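Local coordinates for protein fatty acid synthase 1, isoform A (Drosophila melanogaster, PDB 6FN6) that probably makes long-chain saturated fatty acids from acetyl-CoA and malonyl-CoA with NADPH, this chain being its modifying region of dehydratase, enoylreductase and ketoreductase, at residues T737-K742 with R758-S763; R764-E769 with L793-R798; V784-S789 with F806-K811; K742-F747 with K887-V892. All blocks are in the same frame, centred on the assembly; numbering follows the deposited sequence.

Contact 1: residues T737-K742 with R758-S763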
# COMPACT_ATOMS: atom_id res chain seq x y z
N THR A 737 -9.96 20.59 8.44
CA THR A 737 -10.65 20.38 7.17
C THR A 737 -9.92 21.00 5.99
O THR A 737 -8.92 21.70 6.16
CB THR A 737 -12.08 20.96 7.19
OG1 THR A 737 -12.03 22.38 7.43
CG2 THR A 737 -12.91 20.30 8.27
N THR A 738 -10.44 20.73 4.80
CA THR A 738 -9.92 21.32 3.57
C THR A 738 -11.08 21.79 2.70
O THR A 738 -12.20 21.29 2.83
CB THR A 738 -9.05 20.32 2.80
OG1 THR A 738 -9.75 19.07 2.65
CG2 THR A 738 -7.74 20.08 3.54
N VAL A 739 -10.81 22.75 1.83
CA VAL A 739 -11.85 23.33 0.97
C VAL A 739 -11.31 23.57 -0.43
O VAL A 739 -10.11 23.73 -0.64
CB VAL A 739 -12.39 24.65 1.56
CG1 VAL A 739 -13.16 24.38 2.84
CG2 VAL A 739 -11.25 25.64 1.80
N GLY A 740 -12.22 23.58 -1.41
CA GLY A 740 -11.86 23.75 -2.80
C GLY A 740 -11.64 25.18 -3.26
O GLY A 740 -11.04 25.41 -4.30
N SER A 741 -12.12 26.15 -2.48
CA SER A 741 -12.02 27.54 -2.90
C SER A 741 -12.24 28.55 -1.77
O SER A 741 -12.54 28.18 -0.64
CB SER A 741 -13.03 27.83 -4.01
OG SER A 741 -14.36 27.69 -3.54
N LYS A 742 -12.05 29.82 -2.11
CA LYS A 742 -12.22 30.92 -1.15
C LYS A 742 -13.64 30.95 -0.61
O LYS A 742 -13.85 31.07 0.60
CB LYS A 742 -11.89 32.25 -1.82
CG LYS A 742 -10.45 32.39 -2.30
CD LYS A 742 -10.25 33.64 -3.15
CE LYS A 742 -10.46 34.93 -2.35
NZ LYS A 742 -10.18 36.14 -3.17
N ARG A 758 -6.98 28.39 11.35
CA ARG A 758 -5.73 27.64 11.38
C ARG A 758 -5.92 26.20 10.92
O ARG A 758 -4.98 25.55 10.45
CB ARG A 758 -5.15 27.65 12.80
CG ARG A 758 -4.70 29.01 13.29
CD ARG A 758 -4.26 28.95 14.75
NE ARG A 758 -3.14 28.04 14.98
CZ ARG A 758 -1.86 28.37 14.84
NH1 ARG A 758 -1.51 29.59 14.47
NH2 ARG A 758 -0.92 27.46 15.08
N ASN A 759 -7.14 25.70 11.05
CA ASN A 759 -7.44 24.29 10.80
C ASN A 759 -8.08 24.04 9.43
O ASN A 759 -8.52 22.93 9.16
CB ASN A 759 -8.35 23.76 11.90
CG ASN A 759 -7.62 23.59 13.22
OD1 ASN A 759 -6.48 24.00 13.37
ND2 ASN A 759 -8.30 22.98 14.20
N ILE A 760 -8.12 25.05 8.57
CA ILE A 760 -8.68 24.88 7.23
C ILE A 760 -7.58 24.91 6.18
O ILE A 760 -6.99 25.95 5.90
CB ILE A 760 -9.74 25.96 6.91
CG1 ILE A 760 -10.84 25.94 7.97
CG2 ILE A 760 -10.31 25.75 5.51
CD1 ILE A 760 -11.93 26.99 7.77
N GLY A 761 -7.33 23.76 5.56
CA GLY A 761 -6.32 23.65 4.52
C GLY A 761 -6.93 23.71 3.14
O GLY A 761 -8.11 23.99 2.98
N ASN A 762 -6.11 23.43 2.13
CA ASN A 762 -6.56 23.48 0.75
C ASN A 762 -6.64 22.07 0.18
O ASN A 762 -5.70 21.29 0.30
CB ASN A 762 -5.62 24.36 -0.09
CG ASN A 762 -6.03 24.43 -1.54
OD1 ASN A 762 -7.14 24.05 -1.91
ND2 ASN A 762 -5.13 24.93 -2.38
N SER A 763 -7.78 21.75 -0.43
CA SER A 763 -8.02 20.41 -0.95
C SER A 763 -7.50 20.24 -2.38
O SER A 763 -7.39 19.12 -2.88
CB SER A 763 -9.52 20.08 -0.91
OG SER A 763 -10.27 20.98 -1.71
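V739 and I760 carry the apolar side of this parallel strand pair: their chains cross at a slant, and CG2 of V739 comes to 3.8 Å from CG2 of I760. The I760 methyl is put there by its torsion, CG2 lying anti to the backbone N while CG1 (chi1 -56°) turns toward T737. That residue runs alongside I760 and points the same way, with OG1 of T737 3.8 Å from CG1 of I760. T737, V739 and I760 thus share one face of the sheet, where helix 742-751 covers V739 and I760 through K744, R745, L748 and L749.

T738 projects from the other face, opposite G761, which offers only backbone there. CG2 of T738 lies 3.7 Å from C of G761, and OG1 of T738 is 3.7 Å from CB of S763. The hydroxyl itself bonds to H714 ND1, in the neighbouring central strand's loop.

Backbone bonds fix the register. T737 N donates to N759 O (2.8 Å), G761 N to T737 O (2.7 Å), V739 N to G761 O (3.2 Å) and S763 N to V739 O (3.1 Å). The bonds at both ends of the pair are straight, whereas the one from V739 N to G761 O is bent, 143° at the hydrogen. The axes of the two short strands diverge by 46°. Strand 734-739, helix 742-751 and edge strand 760-762 form a beta-alpha-beta unit of the parallel Rossmann-type sheet in the enoylreductase.

Contact 2: residues R764-E769 with L793-R798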
# COMPACT_ATOMS: atom_id res chain seq x y z
N ARG A 764 -7.17 21.35 -3.04
CA ARG A 764 -6.68 21.29 -4.41
C ARG A 764 -5.28 20.69 -4.48
O ARG A 764 -4.88 20.16 -5.52
CB ARG A 764 -6.67 22.68 -5.05
CG ARG A 764 -8.03 23.18 -5.53
CD ARG A 764 -7.99 24.67 -5.82
NE ARG A 764 -7.89 25.48 -4.61
CZ ARG A 764 -7.83 26.81 -4.60
NH1 ARG A 764 -7.85 27.50 -5.73
NH2 ARG A 764 -7.75 27.46 -3.44
N ASP A 765 -4.53 20.78 -3.39
CA ASP A 765 -3.15 20.31 -3.36
C ASP A 765 -2.87 19.48 -2.11
O ASP A 765 -3.80 19.06 -1.41
CB ASP A 765 -2.18 21.49 -3.45
CG ASP A 765 -2.30 22.45 -2.27
OD1 ASP A 765 -2.84 22.07 -1.21
OD2 ASP A 765 -1.84 23.61 -2.40
N THR A 766 -1.59 19.23 -1.85
CA THR A 766 -1.16 18.45 -0.69
C THR A 766 -0.71 19.32 0.48
O THR A 766 -0.22 18.81 1.49
CB THR A 766 0.01 17.51 -1.06
OG1 THR A 766 1.06 18.26 -1.68
CG2 THR A 766 -0.46 16.42 -2.01
N SER A 767 -0.88 20.64 0.35
CA SER A 767 -0.39 21.58 1.36
C SER A 767 -0.94 21.27 2.75
O SER A 767 -0.28 21.56 3.75
CB SER A 767 -0.76 23.01 0.97
OG SER A 767 -2.15 23.25 1.16
N PHE A 768 -2.12 20.67 2.81
CA PHE A 768 -2.77 20.42 4.10
C PHE A 768 -1.94 19.50 4.99
O PHE A 768 -2.09 19.50 6.21
CB PHE A 768 -4.17 19.82 3.88
CG PHE A 768 -4.16 18.47 3.24
CD1 PHE A 768 -3.96 17.32 3.99
CD2 PHE A 768 -4.37 18.34 1.87
CE1 PHE A 768 -3.96 16.08 3.39
CE2 PHE A 768 -4.37 17.10 1.27
CZ PHE A 768 -4.17 15.96 2.03
N GLU A 769 -1.06 18.71 4.38
CA GLU A 769 -0.18 17.83 5.14
C GLU A 769 0.72 18.65 6.07
O GLU A 769 0.81 18.36 7.27
CB GLU A 769 0.68 16.98 4.20
CG GLU A 769 1.59 15.99 4.91
CD GLU A 769 2.48 15.23 3.95
OE1 GLU A 769 2.13 15.15 2.75
OE2 GLU A 769 3.54 14.73 4.39
N LEU A 793 -4.11 11.24 -1.07
CA LEU A 793 -4.42 10.16 -0.14
C LEU A 793 -3.18 9.79 0.66
O LEU A 793 -3.23 9.71 1.89
CB LEU A 793 -4.95 8.93 -0.89
CG LEU A 793 -5.55 7.81 -0.03
CD1 LEU A 793 -6.59 7.03 -0.83
CD2 LEU A 793 -4.49 6.85 0.49
N GLN A 794 -2.07 9.55 -0.03
CA GLN A 794 -0.81 9.22 0.63
C GLN A 794 -0.39 10.35 1.56
O GLN A 794 0.22 10.11 2.61
CB GLN A 794 0.28 8.93 -0.40
CG GLN A 794 0.30 7.49 -0.91
CD GLN A 794 0.75 6.50 0.16
OE1 GLN A 794 0.93 6.86 1.32
NE2 GLN A 794 0.94 5.24 -0.23
N ALA A 795 -0.72 11.58 1.19
CA ALA A 795 -0.43 12.74 2.03
C ALA A 795 -1.31 12.70 3.27
O ALA A 795 -0.89 13.10 4.35
CB ALA A 795 -0.64 14.03 1.25
N SER A 796 -2.54 12.22 3.10
CA SER A 796 -3.48 12.10 4.21
C SER A 796 -3.04 11.00 5.16
O SER A 796 -3.27 11.07 6.36
CB SER A 796 -4.89 11.81 3.69
OG SER A 796 -5.33 12.82 2.79
N ILE A 797 -2.40 9.97 4.61
CA ILE A 797 -1.85 8.88 5.40
C ILE A 797 -0.78 9.43 6.33
O ILE A 797 -0.73 9.09 7.52
CB ILE A 797 -1.29 7.77 4.49
CG1 ILE A 797 -2.44 7.01 3.82
CG2 ILE A 797 -0.39 6.81 5.28
CD1 ILE A 797 -3.25 6.12 4.75
N ARG A 798 0.08 10.30 5.80
CA ARG A 798 1.16 10.88 6.57
C ARG A 798 0.64 11.76 7.70
O ARG A 798 1.38 12.10 8.62
CB ARG A 798 2.09 11.69 5.66
CG ARG A 798 2.78 10.87 4.57
CD ARG A 798 3.66 11.74 3.69
NE ARG A 798 3.76 11.23 2.32
CZ ARG A 798 3.28 11.84 1.24
NH1 ARG A 798 2.67 13.02 1.33
NH2 ARG A 798 3.43 11.28 0.05
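E769 and R798 join two helices, 768-775 and 791-797, of the enoylreductase's Rossmann-type domain, one entering and one leaving strand 781-786. NH1 of R798 donates to OE1 of E769 at 2.6 Å as part of a salt bridge. The oxygen lies at the guanidinium edge, near its plane, and is met on its syn side; the two flat groups are turned 32° from each other. The glutamate reaches this far because CG is anti to the backbone N (chi1 -178°) and the chain stays extended.

Beside the ion pair sits A795, whose CB is 3.3 Å from E769 OE1 and also meets T766 CG2 at 4.0 Å and F768 CZ at 4.1 Å. The phenyl ring slants past S796, with CZ of F768 3.4 Å from its OG. That hydroxyl is engaged with K792 O and H714 NE2, and H714 also meets the F768 ring edge-to-face.

Further out, R798 NH2 has a long, weak ion pair with E197 of the second subunit. In the turn leading into helix 768-775, D765 OD1 accepts S767 N (2.9 Å), a capping bond, and also S767 OG (2.7 Å), both from the same face of its carboxylate.

Contact 3: residues V784-S789 with F806-K811; sequences VLNSLS and FLEIGK
N786 ND2 donates one N-H to E808 OE1 across the contact, at 2.8 Å, and makes a weaker bond to L788 O in its own segment. The E808 oxygen uses its syn lone pair, and it lies 19° out of the amide plane. The two side chains run abreast, pointing the same way, but their flat ends stand nearly perpendicular, 83° apart. E808 bends at chi2 (59°), which turns its second oxygen back so that OE2 accepts G810 N at 2.9 Å. With E808 replaced by an alanine, the N786 amide and the G810 N-H would probably both lose an acceptor, and the amide would be less firmly held. The other end of the amide is also tied: N786 OD1 accepts L788 N at 3.0 Å, an Asx turn.

These residues end two adjacent parallel strands of the Rossmann-type sheet, 781-786 and 804-808, connected by a stretch that includes helix 791-797. Three backbone bonds set the register: L807 N to V784 O (2.7 Å), N786 N to L807 O, and I809 N to N786 O (2.9 Å).

On the face shared with N786 and E808, the F806 ring lies obliquely against its neighbours, CZ coming to 3.6 Å from N786 CB and CE2 to 3.7 Å from V784 CG1. Helix 791-797 covers this face, with I797 on F806 and L793 on N786. On the face of L785 and L807, L785 crosses I809, just past the strand end, at about a right angle, L785 CD1 lying 3.9 Å from I809 CG2, where helix 719-731 supplies A724 and V720.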
# COMPACT_ATOMS: atom_id res chain seq x y z
N VAL A 784 -8.98 10.06 10.08
CA VAL A 784 -9.04 10.76 8.81
C VAL A 784 -10.24 10.25 8.04
O VAL A 784 -10.36 9.05 7.78
CB VAL A 784 -7.74 10.58 7.99
CG1 VAL A 784 -7.83 11.32 6.66
CG2 VAL A 784 -6.54 11.05 8.79
N LEU A 785 -11.15 11.16 7.69
CA LEU A 785 -12.26 10.83 6.81
C LEU A 785 -11.91 11.33 5.42
O LEU A 785 -12.00 12.53 5.14
CB LEU A 785 -13.56 11.46 7.30
CG LEU A 785 -14.82 11.11 6.51
CD1 LEU A 785 -15.14 9.62 6.62
CD2 LEU A 785 -16.00 11.94 6.99
N ASN A 786 -11.52 10.41 4.54
CA ASN A 786 -10.95 10.78 3.25
C ASN A 786 -11.86 10.46 2.06
O ASN A 786 -12.42 9.37 1.96
CB ASN A 786 -9.61 10.06 3.06
CG ASN A 786 -8.90 10.49 1.80
OD1 ASN A 786 -8.81 11.68 1.50
ND2 ASN A 786 -8.38 9.52 1.05
N SER A 787 -12.00 11.44 1.17
CA SER A 787 -12.67 11.24 -0.11
C SER A 787 -11.75 11.69 -1.25
O SER A 787 -12.16 11.73 -2.41
CB SER A 787 -14.00 12.01 -0.17
OG SER A 787 -13.80 13.39 0.09
N LEU A 788 -10.52 12.05 -0.91
CA LEU A 788 -9.51 12.43 -1.89
C LEU A 788 -8.76 11.18 -2.35
O LEU A 788 -8.91 10.11 -1.76
CB LEU A 788 -8.54 13.46 -1.30
CG LEU A 788 -8.94 14.93 -1.39
CD1 LEU A 788 -10.39 15.16 -1.00
CD2 LEU A 788 -8.02 15.77 -0.52
N SER A 789 -7.94 11.32 -3.39
CA SER A 789 -7.27 10.16 -3.97
C SER A 789 -5.84 10.46 -4.41
O SER A 789 -5.43 11.62 -4.49
CB SER A 789 -8.07 9.62 -5.16
OG SER A 789 -8.13 10.58 -6.20
N PHE A 806 -7.85 5.29 9.73
CA PHE A 806 -8.13 5.88 8.43
C PHE A 806 -9.48 5.39 7.90
O PHE A 806 -9.75 4.19 7.87
CB PHE A 806 -7.02 5.53 7.43
CG PHE A 806 -6.93 6.46 6.27
CD1 PHE A 806 -7.68 6.25 5.12
CD2 PHE A 806 -6.09 7.56 6.31
CE1 PHE A 806 -7.59 7.11 4.04
CE2 PHE A 806 -5.99 8.42 5.24
CZ PHE A 806 -6.74 8.20 4.10
N LEU A 807 -10.31 6.33 7.48
CA LEU A 807 -11.67 6.03 7.04
C LEU A 807 -11.86 6.45 5.59
O LEU A 807 -12.09 7.62 5.30
CB LEU A 807 -12.68 6.74 7.93
CG LEU A 807 -12.46 6.56 9.43
CD1 LEU A 807 -13.38 7.47 10.23
CD2 LEU A 807 -12.66 5.11 9.83
N GLU A 808 -11.75 5.48 4.68
CA GLU A 808 -11.85 5.78 3.25
C GLU A 808 -13.29 5.69 2.78
O GLU A 808 -13.96 4.67 2.97
CB GLU A 808 -10.97 4.83 2.44
CG GLU A 808 -10.91 5.15 0.95
CD GLU A 808 -10.39 6.55 0.68
OE1 GLU A 808 -9.38 6.94 1.31
OE2 GLU A 808 -10.98 7.26 -0.16
N ILE A 809 -13.78 6.76 2.16
CA ILE A 809 -15.12 6.78 1.59
C ILE A 809 -15.06 7.13 0.11
O ILE A 809 -16.10 7.33 -0.53
CB ILE A 809 -16.04 7.75 2.36
CG1 ILE A 809 -15.44 9.16 2.38
CG2 ILE A 809 -16.26 7.24 3.78
CD1 ILE A 809 -16.40 10.21 2.90
N GLY A 810 -13.85 7.22 -0.43
CA GLY A 810 -13.64 7.41 -1.86
C GLY A 810 -13.62 6.06 -2.55
O GLY A 810 -13.77 5.03 -1.89
N LYS A 811 -13.45 6.05 -3.87
CA LYS A 811 -13.52 4.81 -4.63
C LYS A 811 -12.37 4.63 -5.63
O LYS A 811 -12.09 3.51 -6.05
CB LYS A 811 -14.85 4.73 -5.38
CG LYS A 811 -16.07 4.72 -4.47
CD LYS A 811 -16.11 3.48 -3.58
CE LYS A 811 -17.32 3.50 -2.67
NZ LYS A 811 -18.59 3.33 -3.43

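Contact 4: residues K742-F747 with K887-V892; sequences KEKREF and KHIGKV
K744 and I889 mark the nearest backbone approach, CA to CA 7.5 Å, where the first turns of helix 742-751 face the loop entering strand 891-895. The contact therefore bridges two parts of the enoylreductase: the helix belongs to the Rossmann-type nucleotide-binding fold, while strand 891-895 pairs with 601-611 in a separate mixed sheet. This two-part build is that of the medium-chain dehydrogenase/reductase family, consistent with the zinc-binding-dehydrogenase sequence of the region, and the helix meets the loop near where the two parts join.

I889 carries the contact. Its CG2 sits over one face of the F747 ring, 3.6 Å from the centroid and 16° off the ring normal, a CH-pi contact; the nearest ring atom, CE2 of F747, is 3.4 Å from it. The two side chains slide past each other in opposite directions. CG anti to the backbone N (chi1 166°) brings the F747 ring to the loop, where it meets the methyl. The other branch of I889 turns back to the helix, CD1 lying 4.0 Å from K744 CG and 4.1 Å from F747 CB. Trading F747 for an alanine would probably leave I889 CG2 without its aromatic face and open a gap between helix and loop. Q722 and P867 also touch F747.

The polar ends lie at the margin. OE2 of E743 is 3.8 Å from K887 O and 6.5 Å from K887 NZ, too far for a salt bridge. K744, extended beyond CG, finds its polar partner just before the loop, where its NZ is hydrogen-bonded to G886 O.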
# COMPACT_ATOMS: atom_id res chain seq x y z
N LYS A 742 -12.05 29.82 -2.11
CA LYS A 742 -12.22 30.92 -1.15
C LYS A 742 -13.64 30.95 -0.61
O LYS A 742 -13.85 31.07 0.60
CB LYS A 742 -11.89 32.25 -1.82
CG LYS A 742 -10.45 32.39 -2.30
CD LYS A 742 -10.25 33.64 -3.15
CE LYS A 742 -10.46 34.93 -2.35
NZ LYS A 742 -10.18 36.14 -3.17
N GLU A 743 -14.62 30.85 -1.50
CA GLU A 743 -16.03 30.93 -1.11
C GLU A 743 -16.41 29.77 -0.20
O GLU A 743 -17.17 29.93 0.75
CB GLU A 743 -16.94 30.96 -2.35
CG GLU A 743 -16.83 29.74 -3.25
CD GLU A 743 -17.87 29.75 -4.36
OE1 GLU A 743 -18.48 30.81 -4.60
OE2 GLU A 743 -18.07 28.69 -5.00
N LYS A 744 -15.86 28.59 -0.49
CA LYS A 744 -16.11 27.40 0.32
C LYS A 744 -15.50 27.57 1.71
O LYS A 744 -16.07 27.11 2.70
CB LYS A 744 -15.56 26.17 -0.39
CG LYS A 744 -16.39 25.76 -1.60
CD LYS A 744 -15.63 24.86 -2.56
CE LYS A 744 -16.50 24.46 -3.74
NZ LYS A 744 -15.70 24.00 -4.91
N ARG A 745 -14.33 28.21 1.76
CA ARG A 745 -13.69 28.53 3.03
C ARG A 745 -14.58 29.44 3.87
O ARG A 745 -14.84 29.18 5.04
CB ARG A 745 -12.34 29.21 2.79
CG ARG A 745 -11.60 29.62 4.05
CD ARG A 745 -10.36 30.44 3.73
NE ARG A 745 -9.51 30.63 4.90
CZ ARG A 745 -9.06 31.82 5.34
NH1 ARG A 745 -8.30 31.87 6.42
NH2 ARG A 745 -9.37 32.94 4.70
N GLU A 746 -15.06 30.52 3.25
CA GLU A 746 -15.90 31.50 3.93
C GLU A 746 -17.17 30.88 4.49
O GLU A 746 -17.60 31.21 5.60
CB GLU A 746 -16.27 32.63 2.96
CG GLU A 746 -15.13 33.60 2.66
CD GLU A 746 -15.52 34.63 1.61
OE1 GLU A 746 -16.36 34.31 0.74
OE2 GLU A 746 -14.98 35.75 1.65
N PHE A 747 -17.78 29.97 3.73
CA PHE A 747 -19.03 29.34 4.13
C PHE A 747 -18.89 28.52 5.42
O PHE A 747 -19.71 28.64 6.33
CB PHE A 747 -19.54 28.45 3.00
CG PHE A 747 -20.63 27.50 3.42
CD1 PHE A 747 -21.94 27.92 3.52
CD2 PHE A 747 -20.34 26.17 3.70
CE1 PHE A 747 -22.94 27.05 3.90
CE2 PHE A 747 -21.34 25.30 4.08
CZ PHE A 747 -22.64 25.74 4.18
N LYS A 887 -19.22 23.54 -8.02
CA LYS A 887 -19.32 24.84 -7.38
C LYS A 887 -20.39 24.83 -6.29
O LYS A 887 -20.53 25.79 -5.54
CB LYS A 887 -19.64 25.94 -8.40
CG LYS A 887 -20.99 25.78 -9.10
CD LYS A 887 -21.27 26.93 -10.06
CE LYS A 887 -21.60 28.21 -9.29
NZ LYS A 887 -21.98 29.34 -10.18
N HIS A 888 -21.13 23.72 -6.21
CA HIS A 888 -22.27 23.64 -5.31
C HIS A 888 -21.83 23.39 -3.88
O HIS A 888 -20.84 22.69 -3.63
CB HIS A 888 -23.22 22.53 -5.77
CG HIS A 888 -22.66 21.15 -5.60
ND1 HIS A 888 -22.93 20.37 -4.50
CD2 HIS A 888 -21.84 20.43 -6.39
CE1 HIS A 888 -22.31 19.22 -4.62
NE2 HIS A 888 -21.63 19.22 -5.75
N ILE A 889 -22.59 23.93 -2.94
CA ILE A 889 -22.35 23.71 -1.52
C ILE A 889 -23.61 23.11 -0.91
O ILE A 889 -24.68 23.72 -0.95
CB ILE A 889 -21.95 25.03 -0.81
CG1 ILE A 889 -20.59 25.50 -1.32
CG2 ILE A 889 -21.94 24.84 0.72
CD1 ILE A 889 -20.13 26.82 -0.72
N GLY A 890 -23.47 21.92 -0.35
CA GLY A 890 -24.59 21.23 0.26
C GLY A 890 -25.19 20.18 -0.65
O GLY A 890 -24.49 19.58 -1.47
N LYS A 891 -26.49 19.94 -0.50
CA LYS A 891 -27.16 18.89 -1.25
C LYS A 891 -27.94 19.43 -2.45
O LYS A 891 -28.62 20.46 -2.36
CB LYS A 891 -28.11 18.12 -0.33
CG LYS A 891 -28.50 16.74 -0.85
CD LYS A 891 -27.27 15.85 -1.02
CE LYS A 891 -27.51 14.45 -0.49
NZ LYS A 891 -26.26 13.65 -0.49
N VAL A 892 -27.83 18.73 -3.58
CA VAL A 892 -28.60 19.05 -4.77
C VAL A 892 -29.89 18.24 -4.76
O VAL A 892 -29.85 17.01 -4.72
CB VAL A 892 -27.78 18.76 -6.05
CG1 VAL A 892 -28.56 19.12 -7.31
CG2 VAL A 892 -26.45 19.51 -6.01

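In the fold
Contacts 1 and 3 lie in the same parallel sheet, at its 760-762 edge and nearer its middle, with centres 16 Å apart. Both are buried and set by backbone bonds, but contact 3 adds an amide-carboxylate pair. Contact 2, also buried, joins helices beside that sheet through a salt bridge and a small apolar core; it touches contact 1 through F768 and T738, and contact 3 through L793, S796 and I797. Contact 4 differs in place and chemistry: a surface contact made chiefly by aliphatic-on-aromatic packing. V739 of contact 1 packs on K744 and R745 of the same helix, yet contact 4 stays about 11 Å from contact 3 at the nearest atoms.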